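Local coordinates for polysaccharide deacetylase-like protein (Bacillus anthracis, PDB 4V33), which is a putative zinc-dependent polysaccharide deacetylase, one of two such proteins required for osmotic stability and maintenance of cell shape in this bacterium, at residues L185-W190 against F320-K325; H216-L221 against P228-Y233; I235-D240 against K285-K290; F259-H264 against K290-P295. One frame throughout, in Å; residues are numbered along the deposited sequence.

Contact 1 of 4, residues L185-W190 against F320-K325; sequences LTFERW and FATTTK
The ring of Phe320 presents one face to Phe187, whose CD1 sits over it 3.5 Å from Phe320 CG, displaced toward the rim. The two phenyl groups form an offset stack: their centroids are 4.7 Å apart and their planes are inclined by 28°. Because the side chains slide past each other in opposite directions, each also places its CB over the partner's ring, and these two CH-pi contacts flank the stack; Phe320 CB stands 4.2 Å from the centroid of the Phe187 ring. The indole of Trp190 receives Phe320 CE1 over one face, with Trp190 CG 3.5 Å from that atom, the two rings meeting obliquely with planes at 59°. Trp190 reaches this position with CG anti to its backbone N (chi1 -175°), and its CB touches Phe320 CZ.

Such an aromatic cluster shows how a loop can be tied into the core of a barrel-like alpha/beta fold. Residues 187-190 form a 3-10 turn after strand 183-185, and Phe320 begins strand 320-326 of the parallel sheet, 130 residues beyond Trp190. The turn puts Phe187 and Trp190 against the same phenyl ring, while Phe201 and Phe329 extend the cluster beyond the two segments. Further along the strand, Thr322 makes a slighter contact, its CG2 lying 4.3 Å from Phe187 CZ. Just before the turn, the hydroxyl of Thr186 donates to the carboxylate of Glu188, OG1 to OE1 at 2.6 Å, and the other carboxylate oxygen, Glu188 OE2, is bonded to Ser260 OG.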
# COMPACT_ATOMS: atom_id res chain seq x y z
N LEU A 185 -3.33 -1.24 4.85
CA LEU A 185 -1.90 -1.16 5.09
C LEU A 185 -1.49 0.23 5.53
O LEU A 185 -2.22 1.20 5.34
CB LEU A 185 -1.11 -1.50 3.81
CG LEU A 185 -1.27 -2.90 3.25
CD1 LEU A 185 -0.50 -3.02 1.94
CD2 LEU A 185 -0.81 -3.95 4.25
N THR A 186 -0.30 0.31 6.12
CA THR A 186 0.37 1.58 6.39
C THR A 186 1.76 1.49 5.77
O THR A 186 2.16 0.43 5.30
CB THR A 186 0.47 1.87 7.90
OG1 THR A 186 1.11 0.78 8.58
CG2 THR A 186 -0.92 2.08 8.49
N PHE A 187 2.52 2.59 5.77
CA PHE A 187 3.76 2.61 5.00
C PHE A 187 4.87 1.70 5.54
O PHE A 187 5.80 1.37 4.82
CB PHE A 187 4.25 4.05 4.78
CG PHE A 187 3.40 4.81 3.81
CD1 PHE A 187 3.48 4.54 2.45
CD2 PHE A 187 2.45 5.73 4.25
CE1 PHE A 187 2.67 5.19 1.54
CE2 PHE A 187 1.63 6.39 3.35
CZ PHE A 187 1.74 6.12 1.99
N GLU A 188 4.75 1.28 6.79
CA GLU A 188 5.65 0.28 7.34
C GLU A 188 5.56 -1.05 6.58
O GLU A 188 6.49 -1.87 6.63
CB GLU A 188 5.36 0.03 8.82
CG GLU A 188 5.60 1.24 9.70
CD GLU A 188 4.40 2.17 9.79
OE1 GLU A 188 3.40 1.95 9.06
OE2 GLU A 188 4.46 3.11 10.61
N ARG A 189 4.45 -1.26 5.87
CA ARG A 189 4.27 -2.48 5.08
C ARG A 189 4.22 -2.17 3.59
O ARG A 189 3.56 -2.89 2.84
CB ARG A 189 2.99 -3.20 5.50
CG ARG A 189 3.10 -3.87 6.86
CD ARG A 189 1.83 -4.68 7.12
NE ARG A 189 1.75 -5.86 6.27
CZ ARG A 189 0.69 -6.66 6.20
NH1 ARG A 189 -0.40 -6.39 6.91
NH2 ARG A 189 0.71 -7.73 5.42
N TRP A 190 4.92 -1.12 3.16
CA TRP A 190 4.97 -0.80 1.74
C TRP A 190 5.47 -2.00 0.92
O TRP A 190 4.99 -2.25 -0.19
CB TRP A 190 5.86 0.42 1.46
CG TRP A 190 5.81 0.81 0.03
CD1 TRP A 190 6.80 0.69 -0.90
CD2 TRP A 190 4.68 1.34 -0.65
NE1 TRP A 190 6.35 1.13 -2.13
CE2 TRP A 190 5.05 1.53 -2.00
CE3 TRP A 190 3.37 1.67 -0.26
CZ2 TRP A 190 4.17 2.05 -2.95
CZ3 TRP A 190 2.50 2.18 -1.20
CH2 TRP A 190 2.91 2.36 -2.53
N PHE A 320 8.31 8.50 1.91
CA PHE A 320 7.00 8.53 1.23
C PHE A 320 6.38 9.91 1.38
O PHE A 320 6.46 10.52 2.45
CB PHE A 320 6.04 7.50 1.84
CG PHE A 320 6.54 6.10 1.76
CD1 PHE A 320 6.39 5.36 0.61
CD2 PHE A 320 7.20 5.53 2.84
CE1 PHE A 320 6.88 4.07 0.53
CE2 PHE A 320 7.70 4.24 2.78
CZ PHE A 320 7.53 3.50 1.62
N ALA A 321 5.76 10.40 0.31
CA ALA A 321 5.03 11.66 0.38
C ALA A 321 3.81 11.59 -0.52
O ALA A 321 3.91 11.13 -1.66
CB ALA A 321 5.93 12.82 -0.03
N THR A 322 2.67 11.99 0.02
CA THR A 322 1.41 11.97 -0.73
C THR A 322 0.95 13.36 -1.13
O THR A 322 1.12 14.33 -0.39
CB THR A 322 0.27 11.29 0.06
OG1 THR A 322 0.26 11.79 1.40
CG2 THR A 322 0.46 9.77 0.08
N THR A 323 0.36 13.43 -2.31
CA THR A 323 -0.17 14.67 -2.87
C THR A 323 -1.69 14.65 -2.79
O THR A 323 -2.27 13.78 -2.14
CB THR A 323 0.24 14.82 -4.35
OG1 THR A 323 -0.50 13.88 -5.15
CG2 THR A 323 1.74 14.55 -4.53
N THR A 324 -2.34 15.63 -3.42
CA THR A 324 -3.79 15.55 -3.57
C THR A 324 -4.21 15.34 -5.02
O THR A 324 -5.38 15.53 -5.36
CB THR A 324 -4.51 16.78 -2.98
OG1 THR A 324 -4.08 17.97 -3.65
CG2 THR A 324 -4.24 16.89 -1.48
N LYS A 325 -3.27 14.95 -5.87
CA LYS A 325 -3.61 14.63 -7.25
C LYS A 325 -4.50 13.39 -7.23
O LYS A 325 -4.19 12.42 -6.55
CB LYS A 325 -2.35 14.38 -8.08
CG LYS A 325 -2.61 14.18 -9.56
CD LYS A 325 -1.31 14.15 -10.36
CE LYS A 325 -1.56 13.83 -11.82
NZ LYS A 325 -0.31 13.89 -12.63

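Contact 2 of 4, residues H216-L221 against P228-Y233; sequences HVLQKL and PVATEY
Leu218 and Pro228 make the closer half of this contact, and Leu218 with Ala230 the more relaxed half. The proline ring lies beside the helix backbone, its CG 3.5 Å from the carbonyl oxygen Leu218 O, while its CB meets the methyl Leu218 CD2 at 3.9 Å. The two side chains slide past each other in opposite directions, and the proline touches both the main chain and one branch of the leucine. The other branch reaches the start of the strand: Leu218 CD1 is 4.1 Å from Ala230 CB. With CG anti to its carbonyl carbon (chi1 -66°) and the chain extended beyond it, Leu218 spreads its two methyls between two partners.

The contact belongs to a beta-alpha-beta unit, a right-handed crossover in the classic parallel pattern, in which strand 199-206 leads through helix 211-221 to strand 230-234. Leu218 is the helix residue that faces the returning strand, and Met174 of helix 167-179 packs against the same leucine. Ala230 in turn lies against Phe204 and Phe259, from the strands to either side of its own.

The outer side of the helix is different in character. His216, Gln219 and Lys220 are exposed, and the lysine runs out along an extended chain to a salt bridge between Lys220 NZ and Glu171 OE2.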
# COMPACT_ATOMS: atom_id res chain seq x y z
N HIS A 216 -12.19 4.88 17.01
CA HIS A 216 -13.21 4.07 17.67
C HIS A 216 -13.99 3.19 16.68
O HIS A 216 -14.33 2.06 17.01
CB HIS A 216 -14.16 4.97 18.46
CG HIS A 216 -13.50 5.67 19.60
ND1 HIS A 216 -13.92 6.90 20.07
CD2 HIS A 216 -12.45 5.31 20.38
CE1 HIS A 216 -13.15 7.27 21.07
NE2 HIS A 216 -12.25 6.32 21.28
N VAL A 217 -14.27 3.72 15.49
CA VAL A 217 -14.96 2.93 14.46
C VAL A 217 -14.08 1.76 14.03
O VAL A 217 -14.55 0.63 13.89
CB VAL A 217 -15.31 3.80 13.24
CG1 VAL A 217 -15.65 2.94 12.04
CG2 VAL A 217 -16.47 4.75 13.58
N LEU A 218 -12.79 2.03 13.83
CA LEU A 218 -11.87 0.96 13.46
C LEU A 218 -11.72 -0.11 14.56
O LEU A 218 -11.63 -1.31 14.26
CB LEU A 218 -10.52 1.54 13.03
CG LEU A 218 -10.56 2.36 11.74
CD1 LEU A 218 -9.18 2.98 11.47
CD2 LEU A 218 -11.02 1.51 10.56
N GLN A 219 -11.71 0.32 15.82
CA GLN A 219 -11.68 -0.63 16.93
C GLN A 219 -12.92 -1.52 16.93
O GLN A 219 -12.84 -2.72 17.21
CB GLN A 219 -11.61 0.10 18.27
CG GLN A 219 -10.26 0.72 18.57
CD GLN A 219 -10.25 1.37 19.94
OE1 GLN A 219 -11.02 2.29 20.20
NE2 GLN A 219 -9.39 0.87 20.82
N LYS A 220 -14.07 -0.93 16.62
CA LYS A 220 -15.32 -1.68 16.58
C LYS A 220 -15.29 -2.74 15.48
O LYS A 220 -15.67 -3.89 15.70
CB LYS A 220 -16.50 -0.73 16.37
CG LYS A 220 -17.83 -1.44 16.21
CD LYS A 220 -18.95 -0.46 15.88
CE LYS A 220 -20.25 -1.20 15.59
NZ LYS A 220 -21.35 -0.27 15.22
N LEU A 221 -14.85 -2.34 14.29
CA LEU A 221 -14.87 -3.24 13.13
C LEU A 221 -13.80 -4.32 13.21
O LEU A 221 -13.93 -5.39 12.61
CB LEU A 221 -14.74 -2.45 11.83
CG LEU A 221 -15.94 -1.54 11.51
CD1 LEU A 221 -15.70 -0.74 10.24
CD2 LEU A 221 -17.21 -2.36 11.40
N PRO A 228 -7.75 -3.76 10.89
CA PRO A 228 -7.60 -2.45 10.25
C PRO A 228 -6.39 -1.69 10.77
O PRO A 228 -6.02 -1.79 11.94
CB PRO A 228 -8.88 -1.72 10.66
CG PRO A 228 -9.22 -2.33 12.00
CD PRO A 228 -8.85 -3.78 11.88
N VAL A 229 -5.77 -0.95 9.85
CA VAL A 229 -4.74 0.03 10.20
C VAL A 229 -4.98 1.29 9.37
O VAL A 229 -5.70 1.26 8.38
CB VAL A 229 -3.31 -0.49 9.95
CG1 VAL A 229 -2.98 -1.64 10.90
CG2 VAL A 229 -3.14 -0.91 8.50
N ALA A 230 -4.38 2.40 9.79
CA ALA A 230 -4.52 3.65 9.06
C ALA A 230 -3.37 4.58 9.38
O ALA A 230 -2.67 4.39 10.38
CB ALA A 230 -5.86 4.33 9.41
N THR A 231 -3.18 5.58 8.53
CA THR A 231 -2.13 6.59 8.71
C THR A 231 -2.76 7.93 9.09
O THR A 231 -3.71 8.37 8.45
CB THR A 231 -1.34 6.77 7.41
OG1 THR A 231 -0.69 5.54 7.07
CG2 THR A 231 -0.28 7.87 7.56
N GLU A 232 -2.22 8.56 10.12
CA GLU A 232 -2.63 9.90 10.50
C GLU A 232 -1.46 10.82 10.19
O GLU A 232 -0.36 10.59 10.68
CB GLU A 232 -2.93 9.97 12.00
CG GLU A 232 -3.24 11.38 12.50
CD GLU A 232 -4.59 11.86 12.02
OE1 GLU A 232 -5.60 11.20 12.38
OE2 GLU A 232 -4.65 12.86 11.27
N TYR A 233 -1.69 11.84 9.37
CA TYR A 233 -0.66 12.82 9.09
C TYR A 233 -0.88 14.02 10.01
O TYR A 233 -1.78 14.82 9.79
CB TYR A 233 -0.72 13.27 7.64
CG TYR A 233 -0.39 12.23 6.58
CD1 TYR A 233 0.92 11.80 6.37
CD2 TYR A 233 -1.39 11.75 5.73
CE1 TYR A 233 1.22 10.89 5.36
CE2 TYR A 233 -1.09 10.85 4.71
CZ TYR A 233 0.21 10.44 4.53
OH TYR A 233 0.51 9.56 3.52

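Contact 3 of 4, residues I235-D240 against K285-K290; sequences IVNNVD and KEKLEK
A mixed contact, apolar at its centre and water-bridged at its margin, joins the loop after strand 230-234 to the C-terminal half of helix 277-292. Val236, on a short 3-10 turn, supplies the apolar part by dividing its methyls between two consecutive helix residues. CG1, anti to the backbone N (chi1 180°), lies along the aliphatic chain of Lys287 and comes within 3.7 Å of Lys287 CD. CG2 turns to Leu288, crossing its side chain at a slant with Val236 CG2 and Leu288 CB 4.1 Å apart. Val236 and Leu288 are buried, whereas Lys287 and Asn237 lie on the exposed margin.

Lys287 therefore serves both halves of the contact. Its methylenes pack on the valine, and a bend at chi3 (-148°) accompanies the approach of its ammonium group to the loop. There Lys287 NZ donates to a water at 2.7 Å, and that water donates a hydrogen bond to the carbonyl oxygen Val236 O at 2.8 Å. Asn237 OD1 stands 4.2 Å from Lys287 NZ, near enough for a mild electrostatic attraction, probably, but not for a direct bond.

Backbone hydrogen bonds also link Val236 with Thr265 and Asn237 with Ala266, in the loop that follows zinc ligand His264. Packing a loop beyond the C-terminal end of a parallel strand against a neighbouring helix is in keeping with the barrel-like alpha/beta fold of polysaccharide deacetylases.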
# COMPACT_ATOMS: atom_id res chain seq x y z
N ILE A 235 -0.28 17.52 11.98
CA ILE A 235 0.36 18.83 12.02
C ILE A 235 1.08 18.88 13.36
O ILE A 235 0.44 18.98 14.40
CB ILE A 235 -0.66 19.98 11.88
CG1 ILE A 235 -1.31 19.93 10.50
CG2 ILE A 235 0.05 21.34 12.07
CD1 ILE A 235 -2.57 20.79 10.39
N VAL A 236 2.41 18.77 13.35
CA VAL A 236 3.11 18.39 14.57
C VAL A 236 3.01 19.45 15.67
O VAL A 236 2.88 19.13 16.85
CB VAL A 236 4.56 17.97 14.27
CG1 VAL A 236 5.29 17.58 15.55
CG2 VAL A 236 4.58 16.80 13.27
N ASN A 237 3.01 20.72 15.30
CA ASN A 237 2.90 21.77 16.31
C ASN A 237 1.54 21.82 17.00
O ASN A 237 1.38 22.49 18.01
CB ASN A 237 3.25 23.14 15.73
CG ASN A 237 4.72 23.30 15.48
OD1 ASN A 237 5.49 22.34 15.61
ND2 ASN A 237 5.14 24.52 15.13
N ASN A 238 0.57 21.10 16.44
CA ASN A 238 -0.78 21.07 17.00
C ASN A 238 -1.03 19.96 18.02
O ASN A 238 -2.12 19.87 18.55
CB ASN A 238 -1.83 20.96 15.90
CG ASN A 238 -2.05 22.28 15.17
OD1 ASN A 238 -1.66 23.34 15.65
ND2 ASN A 238 -2.69 22.21 14.01
N VAL A 239 -0.04 19.12 18.28
CA VAL A 239 -0.24 18.11 19.31
C VAL A 239 -0.58 18.81 20.63
O VAL A 239 0.11 19.75 21.03
CB VAL A 239 0.99 17.19 19.47
CG1 VAL A 239 0.78 16.20 20.61
CG2 VAL A 239 1.27 16.45 18.17
N ASP A 240 -1.66 18.36 21.26
CA ASP A 240 -2.20 18.96 22.49
C ASP A 240 -2.87 20.33 22.33
O ASP A 240 -3.30 20.93 23.32
CB ASP A 240 -1.14 19.00 23.61
CG ASP A 240 -0.75 17.61 24.07
OD1 ASP A 240 -1.66 16.81 24.35
OD2 ASP A 240 0.46 17.33 24.13
N LYS A 285 9.36 15.79 11.87
CA LYS A 285 9.60 14.35 11.93
C LYS A 285 10.24 13.95 13.26
O LYS A 285 9.79 13.01 13.92
CB LYS A 285 10.50 13.92 10.77
CG LYS A 285 11.09 12.53 10.92
CD LYS A 285 12.05 12.24 9.77
CE LYS A 285 12.81 10.95 10.01
NZ LYS A 285 13.89 10.75 9.00
N GLU A 286 11.28 14.66 13.65
CA GLU A 286 12.00 14.35 14.89
C GLU A 286 11.12 14.50 16.13
O GLU A 286 11.14 13.65 17.02
CB GLU A 286 13.26 15.21 15.01
CG GLU A 286 14.25 14.96 13.89
CD GLU A 286 15.38 15.98 13.86
OE1 GLU A 286 15.30 17.01 14.57
OE2 GLU A 286 16.36 15.73 13.12
N LYS A 287 10.35 15.59 16.18
CA LYS A 287 9.47 15.84 17.32
C LYS A 287 8.38 14.77 17.42
O LYS A 287 8.06 14.29 18.51
CB LYS A 287 8.84 17.22 17.19
CG LYS A 287 7.99 17.62 18.39
CD LYS A 287 7.45 19.04 18.21
CE LYS A 287 7.30 19.75 19.55
NZ LYS A 287 6.42 20.94 19.44
N LEU A 288 7.80 14.40 16.28
CA LEU A 288 6.74 13.40 16.28
C LEU A 288 7.26 12.02 16.72
O LEU A 288 6.58 11.31 17.46
CB LEU A 288 6.08 13.32 14.90
CG LEU A 288 4.84 12.43 14.80
CD1 LEU A 288 3.76 12.89 15.76
CD2 LEU A 288 4.33 12.46 13.37
N GLU A 289 8.47 11.67 16.29
CA GLU A 289 9.10 10.41 16.70
C GLU A 289 9.27 10.32 18.21
O GLU A 289 9.11 9.25 18.80
CB GLU A 289 10.45 10.22 16.00
CG GLU A 289 10.31 9.80 14.55
CD GLU A 289 11.64 9.58 13.85
OE1 GLU A 289 12.67 10.10 14.34
OE2 GLU A 289 11.65 8.89 12.81
N LYS A 290 9.60 11.45 18.84
CA LYS A 290 9.76 11.46 20.29
C LYS A 290 8.42 11.22 20.99
O LYS A 290 8.36 10.60 22.05
CB LYS A 290 10.37 12.78 20.77
CG LYS A 290 11.81 12.99 20.35
CD LYS A 290 12.43 14.17 21.09
CE LYS A 290 13.84 14.47 20.60
NZ LYS A 290 13.84 14.90 19.17
O HOH W 1 4.26 19.38 19.25

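Contact 4 of 4, residues F259-H264 against K290-P295; sequences FSMQSH and KITGKP. With ZN (zinc ion), chain D.
Strand 259-263 leads directly into the zinc site of the deacetylase fold, and the end of helix 277-292 packs against this strand before it reaches the metal ligand. His264, just past the strand, binds zinc through NE2 at 2.2 Å; Asp206 and His268 complete the protein ligands, and a water is also bound. A hydrogen bond from His264 ND1 to Ala300 O probably helps fix the rotation of the imidazole.

The contact itself is made farther back along the strand. Thr292 CG2 lies against the base of Met261, 3.7 Å from Met261 CB, and it touches CG equally closely before bends at chi2 and chi3 lead the rest of the methionine away. The threonine hydroxyl faces the chain beyond the helix: Lys294 N donates to Thr292 OG1 at 3.0 Å, an ST turn that spans Gly293, where the chain leaves helical geometry with positive phi. A water between this turn and the strand is hydrogen-bonded to Met261 O, at 2.8 Å, and to Thr292 OG1.

Gln262 bends back along its own strand, yet its NE2 also comes 3.5 Å from Pro295 O. Its amide is held from both ends, OE1 accepting from the backbone N of Ile297 and of Ala298, while Gln262 NE2 donates to Ser260 OG at 2.8 Å with an N-H...O angle of 153°, the hydroxyl lying 18° out of the amide plane.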
# COMPACT_ATOMS: atom_id res chain seq x y z
N PHE A 259 -2.95 2.68 14.39
CA PHE A 259 -2.46 3.85 13.69
C PHE A 259 -0.95 3.93 13.50
O PHE A 259 -0.17 3.59 14.39
CB PHE A 259 -2.95 5.13 14.37
CG PHE A 259 -4.32 5.55 13.92
CD1 PHE A 259 -5.44 5.04 14.54
CD2 PHE A 259 -4.48 6.43 12.86
CE1 PHE A 259 -6.71 5.40 14.12
CE2 PHE A 259 -5.75 6.80 12.43
CZ PHE A 259 -6.87 6.28 13.08
N SER A 260 -0.58 4.38 12.31
CA SER A 260 0.77 4.81 12.02
C SER A 260 0.73 6.34 12.02
O SER A 260 -0.00 6.94 11.24
CB SER A 260 1.18 4.31 10.64
OG SER A 260 2.46 4.79 10.28
N MET A 261 1.51 6.96 12.90
CA MET A 261 1.45 8.41 13.08
C MET A 261 2.59 9.05 12.30
O MET A 261 3.76 8.85 12.61
CB MET A 261 1.54 8.76 14.57
CG MET A 261 1.26 10.22 14.91
SD MET A 261 -0.48 10.67 14.70
CE MET A 261 -1.22 9.19 15.32
N GLN A 262 2.23 9.79 11.26
CA GLN A 262 3.20 10.33 10.33
C GLN A 262 3.05 11.85 10.25
O GLN A 262 2.27 12.43 11.00
CB GLN A 262 3.03 9.65 8.96
CG GLN A 262 3.17 8.11 9.03
CD GLN A 262 4.56 7.69 9.49
OE1 GLN A 262 5.56 8.33 9.15
NE2 GLN A 262 4.63 6.61 10.28
N SER A 263 3.81 12.48 9.37
CA SER A 263 3.95 13.94 9.40
C SER A 263 3.06 14.72 8.44
O SER A 263 2.87 14.30 7.30
CB SER A 263 5.41 14.30 9.10
OG SER A 263 5.62 15.71 9.11
N HIS A 264 2.54 15.86 8.88
CA HIS A 264 1.87 16.81 7.98
C HIS A 264 2.60 18.15 8.06
O HIS A 264 1.98 19.20 7.89
CB HIS A 264 0.39 16.97 8.35
CG HIS A 264 -0.51 17.36 7.20
ND1 HIS A 264 -0.11 17.35 5.88
CD2 HIS A 264 -1.81 17.74 7.19
CE1 HIS A 264 -1.12 17.72 5.11
NE2 HIS A 264 -2.16 17.97 5.88
N LYS A 290 9.60 11.45 18.84
CA LYS A 290 9.76 11.46 20.29
C LYS A 290 8.42 11.22 20.99
O LYS A 290 8.36 10.60 22.05
CB LYS A 290 10.37 12.78 20.77
CG LYS A 290 11.81 12.99 20.35
CD LYS A 290 12.43 14.17 21.09
CE LYS A 290 13.84 14.47 20.60
NZ LYS A 290 13.84 14.90 19.17
N ILE A 291 7.34 11.70 20.37
CA ILE A 291 6.01 11.52 20.93
C ILE A 291 5.52 10.08 20.78
O ILE A 291 4.98 9.49 21.72
CB ILE A 291 4.99 12.46 20.25
CG1 ILE A 291 5.36 13.92 20.51
CG2 ILE A 291 3.59 12.17 20.75
CD1 ILE A 291 4.52 14.91 19.74
N THR A 292 5.70 9.51 19.59
CA THR A 292 5.13 8.19 19.29
C THR A 292 6.03 7.03 19.68
O THR A 292 5.55 5.92 19.91
CB THR A 292 4.82 8.04 17.79
OG1 THR A 292 6.06 7.99 17.06
CG2 THR A 292 3.95 9.19 17.28
N GLY A 293 7.34 7.28 19.72
CA GLY A 293 8.30 6.22 19.95
C GLY A 293 8.44 5.28 18.76
O GLY A 293 9.05 4.21 18.87
N LYS A 294 7.88 5.68 17.62
CA LYS A 294 7.94 4.89 16.39
C LYS A 294 8.50 5.76 15.27
O LYS A 294 8.33 6.98 15.29
CB LYS A 294 6.53 4.42 16.00
CG LYS A 294 5.82 3.60 17.06
CD LYS A 294 6.44 2.23 17.21
CE LYS A 294 5.53 1.32 18.02
NZ LYS A 294 6.14 -0.02 18.26
N PRO A 295 9.14 5.13 14.27
CA PRO A 295 9.72 5.91 13.18
C PRO A 295 8.68 6.68 12.37
O PRO A 295 7.55 6.20 12.16
CB PRO A 295 10.36 4.84 12.29
CG PRO A 295 10.64 3.70 13.22
CD PRO A 295 9.49 3.70 14.19
ZN ZN D . -3.87 19.29 5.70
O HOH W 2 5.39 7.40 14.32
O HOH W 3 -5.74 20.06 5.48

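Contacts 1, 2 and 4 all reach the parallel sheet, with centres 14 to 16 Å apart. Contacts 2 and 4 meet through adjacent strands 230-234 and 259-263, whereas contacts 3 and 4 share helix 277-292 and have centres about 8 Å apart. Contact 1 spans the longest stretch of chain and encloses the other three. Within it, contact 2 closes before contacts 3 and 4 open, and these two interleave along the sequence. Direct bonds join neighbouring contacts: Tyr233 to Thr322, weakly, and Glu188 to Ser260. Local crossover packing, loop-to-helix packing and long-range aromatic packing of a loop on a strand thus combine in one domain, contacts 3 and 4 nearer the zinc and contact 2 where strand 230-234 begins.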